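Local coordinates for protein tRNA uridine(34) acetyltransferase (Methanocaldococcus infernus, PDB 6IA8) that uses acetyl-CoA and S-adenosyl-L-methionine to form 5-carboxymethyluridine at the wobble position of tRNA, pairing a radical SAM domain with an acetyltransferase domain, at residues A[276-284]-A[397-405]. Residues are numbered along the deposited sequence; the frame is centred on the assembly and turned at random.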
ATOM      1  N   THR A 276       0.809  10.932  14.112  1.00 29.10           N
ATOM      2  CA  THR A 276       1.647  11.633  15.086  1.00 26.94           C
ATOM      3  C   THR A 276       1.904  10.817  16.354  1.00 30.13           C
ATOM      4  O   THR A 276       2.536  11.323  17.290  1.00 31.05           O
ATOM      5  CB  THR A 276       1.061  13.005  15.497  1.00 32.26           C
ATOM      6  OG1 THR A 276      -0.224  12.847  16.133  1.00 31.21           O
ATOM      7  CG2 THR A 276       0.918  13.939  14.312  1.00 32.32           C
ATOM      8  N   ASN A 277       1.441   9.574  16.411  1.00 31.02           N
ATOM      9  CA  ASN A 277       1.717   8.649  17.508  1.00 26.77           C
ATOM     10  C   ASN A 277       2.548   7.504  16.952  1.00 25.98           C
ATOM     11  O   ASN A 277       2.129   6.862  15.970  1.00 30.47           O
ATOM     12  CB  ASN A 277       0.404   8.140  18.080  1.00 34.44           C
ATOM     13  CG  ASN A 277       0.588   7.149  19.199  1.00 41.90           C
ATOM     14  OD1 ASN A 277       1.602   6.450  19.284  1.00 28.58           O
ATOM     15  ND2 ASN A 277      -0.430   7.054  20.059  1.00 38.37           N
ATOM     16  N   PRO A 278       3.767   7.271  17.459  1.00 27.82           N
ATOM     17  CA  PRO A 278       4.676   6.317  16.782  1.00 28.10           C
ATOM     18  C   PRO A 278       4.185   4.868  16.837  1.00 28.59           C
ATOM     19  O   PRO A 278       4.726   3.997  16.148  1.00 29.91           O
ATOM     20  CB  PRO A 278       5.997   6.475  17.547  1.00 29.07           C
ATOM     21  CG  PRO A 278       5.558   6.918  18.901  1.00 32.87           C
ATOM     22  CD  PRO A 278       4.379   7.856  18.662  1.00 34.41           C
ATOM     23  N   ASP A 279       3.157   4.587  17.627  1.00 32.95           N
ATOM     24  CA  ASP A 279       2.526   3.277  17.588  1.00 30.23           C
ATOM     25  C   ASP A 279       1.904   2.980  16.236  1.00 28.32           C
ATOM     26  O   ASP A 279       1.692   1.806  15.909  1.00 30.06           O
ATOM     27  CB  ASP A 279       1.447   3.200  18.671  1.00 31.50           C
ATOM     28  CG  ASP A 279       2.019   2.981  20.065  1.00 43.01           C
ATOM     29  OD1 ASP A 279       3.222   2.748  20.232  1.00 39.79           O
ATOM     30  OD2 ASP A 279       1.246   3.041  21.014  1.00 42.34           O
ATOM     31  N   PHE A 280       1.598   4.007  15.443  1.00 25.46           N
ATOM     32  CA  PHE A 280       0.939   3.791  14.164  1.00 28.36           C
ATOM     33  C   PHE A 280       1.853   4.152  13.005  1.00 31.40           C
ATOM     34  O   PHE A 280       2.686   3.320  12.572  1.00 27.59           O
ATOM     35  CB  PHE A 280      -0.372   4.584  14.161  1.00 27.61           C
ATOM     36  CG  PHE A 280      -1.290   4.224  15.314  1.00 32.81           C
ATOM     37  CD1 PHE A 280      -1.874   2.976  15.386  1.00 31.46           C
ATOM     38  CD2 PHE A 280      -1.542   5.127  16.331  1.00 32.90           C
ATOM     39  CE1 PHE A 280      -2.730   2.629  16.487  1.00 29.07           C
ATOM     40  CE2 PHE A 280      -2.397   4.802  17.423  1.00 33.58           C
ATOM     41  CZ  PHE A 280      -2.994   3.532  17.471  1.00 37.59           C
ATOM     42  N   MET A 281       1.730   5.356  12.466  1.00 27.12           N
ATOM     43  CA  MET A 281       2.560   5.807  11.355  1.00 25.02           C
ATOM     44  C   MET A 281       2.568   4.821  10.174  1.00 29.58           C
ATOM     45  O   MET A 281       3.629   4.391   9.716  1.00 28.78           O
ATOM     46  CB  MET A 281       3.968   6.082  11.847  1.00 30.30           C
ATOM     47  CG  MET A 281       4.038   6.725  13.178  1.00 27.45           C
ATOM     48  SD  MET A 281       3.419   8.444  13.275  1.00 32.33           S
ATOM     49  CE  MET A 281       4.872   9.398  12.805  1.00 31.33           C
ATOM     50  N   PRO A 282       1.406   4.503   9.626  1.00 28.53           N
ATOM     51  CA  PRO A 282       1.364   3.631   8.448  1.00 24.67           C
ATOM     52  C   PRO A 282       1.956   4.323   7.237  1.00 27.02           C
ATOM     53  O   PRO A 282       1.966   5.553   7.153  1.00 28.06           O
ATOM     54  CB  PRO A 282      -0.131   3.385   8.232  1.00 31.01           C
ATOM     55  CG  PRO A 282      -0.792   4.656   8.748  1.00 35.65           C
ATOM     56  CD  PRO A 282       0.075   5.042   9.978  1.00 31.64           C
ATOM     57  N   ASP A 283       2.394   3.502   6.268  1.00 25.32           N
ATOM     58  CA  ASP A 283       2.865   4.020   4.988  1.00 27.46           C
ATOM     59  C   ASP A 283       1.712   4.465   4.099  1.00 27.94           C
ATOM     60  O   ASP A 283       1.895   5.323   3.228  1.00 28.73           O
ATOM     61  CB  ASP A 283       3.668   2.966   4.228  1.00 30.59           C
ATOM     62  CG  ASP A 283       4.875   2.463   4.993  1.00 32.90           C
ATOM     63  OD1 ASP A 283       5.618   3.318   5.453  1.00 28.45           O
ATOM     64  OD2 ASP A 283       5.036   1.212   5.114  1.00 31.16           O
ATOM     65  N   MET A 284       0.550   3.842   4.254  1.00 27.64           N
ATOM     66  CA  MET A 284      -0.549   4.012   3.320  1.00 28.21           C
ATOM     67  C   MET A 284      -1.823   3.861   4.123  1.00 29.27           C
ATOM     68  O   MET A 284      -1.846   3.136   5.125  1.00 30.39           O
ATOM     69  CB  MET A 284      -0.450   2.975   2.178  1.00 30.72           C
ATOM     70  CG  MET A 284      -1.592   2.942   1.234  1.00 85.67           C
ATOM     71  SD  MET A 284      -1.350   1.645  -0.002  1.00 73.91           S
ATOM     72  CE  MET A 284       0.442   1.534  -0.134  1.00100.64           C
ATOM     73  N   GLU A 397      13.192  13.380   5.154  1.00 29.17           N
ATOM     74  CA  GLU A 397      12.342  13.617   6.314  1.00 28.39           C
ATOM     75  C   GLU A 397      12.347  12.359   7.161  1.00 26.50           C
ATOM     76  O   GLU A 397      12.075  11.272   6.632  1.00 28.76           O
ATOM     77  CB  GLU A 397      10.913  13.934   5.881  1.00 32.04           C
ATOM     78  CG  GLU A 397       9.942  14.156   7.027  1.00 36.49           C
ATOM     79  CD  GLU A 397       8.550  14.472   6.520  1.00 42.82           C
ATOM     80  OE1 GLU A 397       8.328  14.507   5.284  1.00 47.07           O
ATOM     81  OE2 GLU A 397       7.680  14.690   7.348  1.00 40.09           O
ATOM     82  N   ASP A 398      12.639  12.511   8.456  1.00 26.30           N
ATOM     83  CA  ASP A 398      12.712  11.403   9.399  1.00 29.75           C
ATOM     84  C   ASP A 398      11.506  11.435  10.334  1.00 29.84           C
ATOM     85  O   ASP A 398      11.001  12.513  10.697  1.00 29.01           O
ATOM     86  CB  ASP A 398      13.988  11.468  10.250  1.00 32.78           C
ATOM     87  CG  ASP A 398      15.282  11.242   9.433  1.00 38.10           C
ATOM     88  OD1 ASP A 398      15.246  11.143   8.196  1.00 33.70           O
ATOM     89  OD2 ASP A 398      16.331  11.094  10.056  1.00 35.11           O
ATOM     90  N   TYR A 399      11.107  10.249  10.812  1.00 27.61           N
ATOM     91  CA  TYR A 399      10.105  10.197  11.871  1.00 31.41           C
ATOM     92  C   TYR A 399      10.274   8.927  12.688  1.00 31.74           C
ATOM     93  O   TYR A 399      10.856   7.947  12.236  1.00 29.60           O
ATOM     94  CB  TYR A 399       8.685  10.311  11.324  1.00 31.81           C
ATOM     95  CG  TYR A 399       8.293   9.334  10.255  1.00 29.33           C
ATOM     96  CD1 TYR A 399       8.656   9.562   8.932  1.00 31.08           C
ATOM     97  CD2 TYR A 399       7.529   8.191  10.555  1.00 29.38           C
ATOM     98  CE1 TYR A 399       8.293   8.672   7.916  1.00 30.02           C
ATOM     99  CE2 TYR A 399       7.132   7.285   9.526  1.00 28.50           C
ATOM    100  CZ  TYR A 399       7.542   7.562   8.211  1.00 28.05           C
ATOM    101  OH  TYR A 399       7.187   6.767   7.160  1.00 27.92           O
ATOM    102  N   GLU A 400       9.807   8.977  13.926  1.00 26.88           N
ATOM    103  CA  GLU A 400       9.819   7.807  14.788  1.00 26.64           C
ATOM    104  C   GLU A 400       8.584   6.972  14.501  1.00 32.93           C
ATOM    105  O   GLU A 400       7.481   7.526  14.448  1.00 28.01           O
ATOM    106  CB  GLU A 400       9.792   8.245  16.244  1.00 30.03           C
ATOM    107  CG  GLU A 400       9.875   7.117  17.237  1.00 33.57           C
ATOM    108  CD  GLU A 400      11.310   6.644  17.478  1.00 64.61           C
ATOM    109  OE1 GLU A 400      11.483   5.530  18.013  1.00 96.44           O
ATOM    110  OE2 GLU A 400      12.258   7.380  17.123  1.00 73.41           O
ATOM    111  N   ALA A 401       8.758   5.650  14.405  1.00 28.62           N
ATOM    112  CA  ALA A 401       7.654   4.724  14.166  1.00 26.17           C
ATOM    113  C   ALA A 401       7.987   3.339  14.697  1.00 29.48           C
ATOM    114  O   ALA A 401       9.075   2.812  14.433  1.00 29.49           O
ATOM    115  CB  ALA A 401       7.351   4.636  12.673  1.00 24.82           C
ATOM    116  N   SER A 402       7.063   2.780  15.474  1.00 29.44           N
ATOM    117  CA  SER A 402       7.203   1.436  16.020  1.00 32.66           C
ATOM    118  C   SER A 402       8.582   1.239  16.654  1.00 31.84           C
ATOM    119  O   SER A 402       9.289   0.256  16.391  1.00 30.55           O
ATOM    120  CB  SER A 402       6.948   0.386  14.933  1.00 34.56           C
ATOM    121  OG  SER A 402       5.650   0.497  14.352  1.00 31.42           O
ATOM    122  N   GLY A 403       8.966   2.199  17.500  1.00 31.37           N
ATOM    123  CA  GLY A 403      10.193   2.088  18.265  1.00 36.15           C
ATOM    124  C   GLY A 403      11.467   2.329  17.482  1.00 35.79           C
ATOM    125  O   GLY A 403      12.558   2.304  18.063  1.00 33.23           O
ATOM    126  N   GLY A 404      11.377   2.543  16.185  1.00 29.16           N
ATOM    127  CA  GLY A 404      12.562   2.764  15.381  1.00 33.62           C
ATOM    128  C   GLY A 404      12.505   4.073  14.620  1.00 34.63           C
ATOM    129  O   GLY A 404      11.664   4.928  14.921  1.00 33.44           O
ATOM    130  N   THR A 405      13.398   4.245  13.643  1.00 31.01           N
ATOM    131  CA  THR A 405      13.487   5.474  12.866  1.00 33.30           C
ATOM    132  C   THR A 405      13.195   5.170  11.408  1.00 28.92           C
ATOM    133  O   THR A 405      13.793   4.253  10.825  1.00 28.90           O
ATOM    134  CB  THR A 405      14.860   6.123  12.993  1.00 34.16           C
ATOM    135  OG1 THR A 405      15.078   6.471  14.359  1.00 36.44           O
ATOM    136  CG2 THR A 405      14.943   7.390  12.153  1.00 42.68           C
TER
HETATM  137  O   HOH W   1       3.650  -0.081  16.212  1.00 30.06           O
HETATM  138  O   HOH W   2       5.117   2.186  12.126  1.00 30.37           O
HETATM  139  O   HOH W   3       5.559   4.699   7.793  1.00 26.58           O
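The Tyr399 ring meets Met281 obliquely, CE lying 3.7 Å from Tyr399 CD2, while a water lies in the ring plane at its edge and accepts from OH. Trp329 stacks on Tyr399. On the Phe280 ring, Asp279 CB sits over the centre of one face, 4.2 Å above the plane. The Tyr399 water also donates to Met281 O and Asp283 OD1, linking groups that do not bond directly; carboxylate and ring planes stand 71° apart. Bends at chi2 (-68°) and chi3 fold Met281 so that CE reaches the ring as CB packs on Ala401 CB at 3.8 Å. Shortened to an alanine, Met281 would keep CB but lose CG, SD and CE, which is likely to leave a gap beside Tyr399 CD2 and Glu400 O. Ser402 N donates to Pro278 O over 2.7 Å, nearly straight at 172°, and Pro278 CB rests 3.6 Å from Glu400 O. Ser402 OG donates to a water on Asp279 O and accepts from another on Phe280 O. Asp283 OD2 salt-bridges Arg444 of the acetyltransferase sheet. The radical SAM loop between helix 264-276 and strand 284-287 thus abuts the hairpin of strands 392-401 and 404-413, closed by a type I' turn, with helix 234-245 touching Ser402.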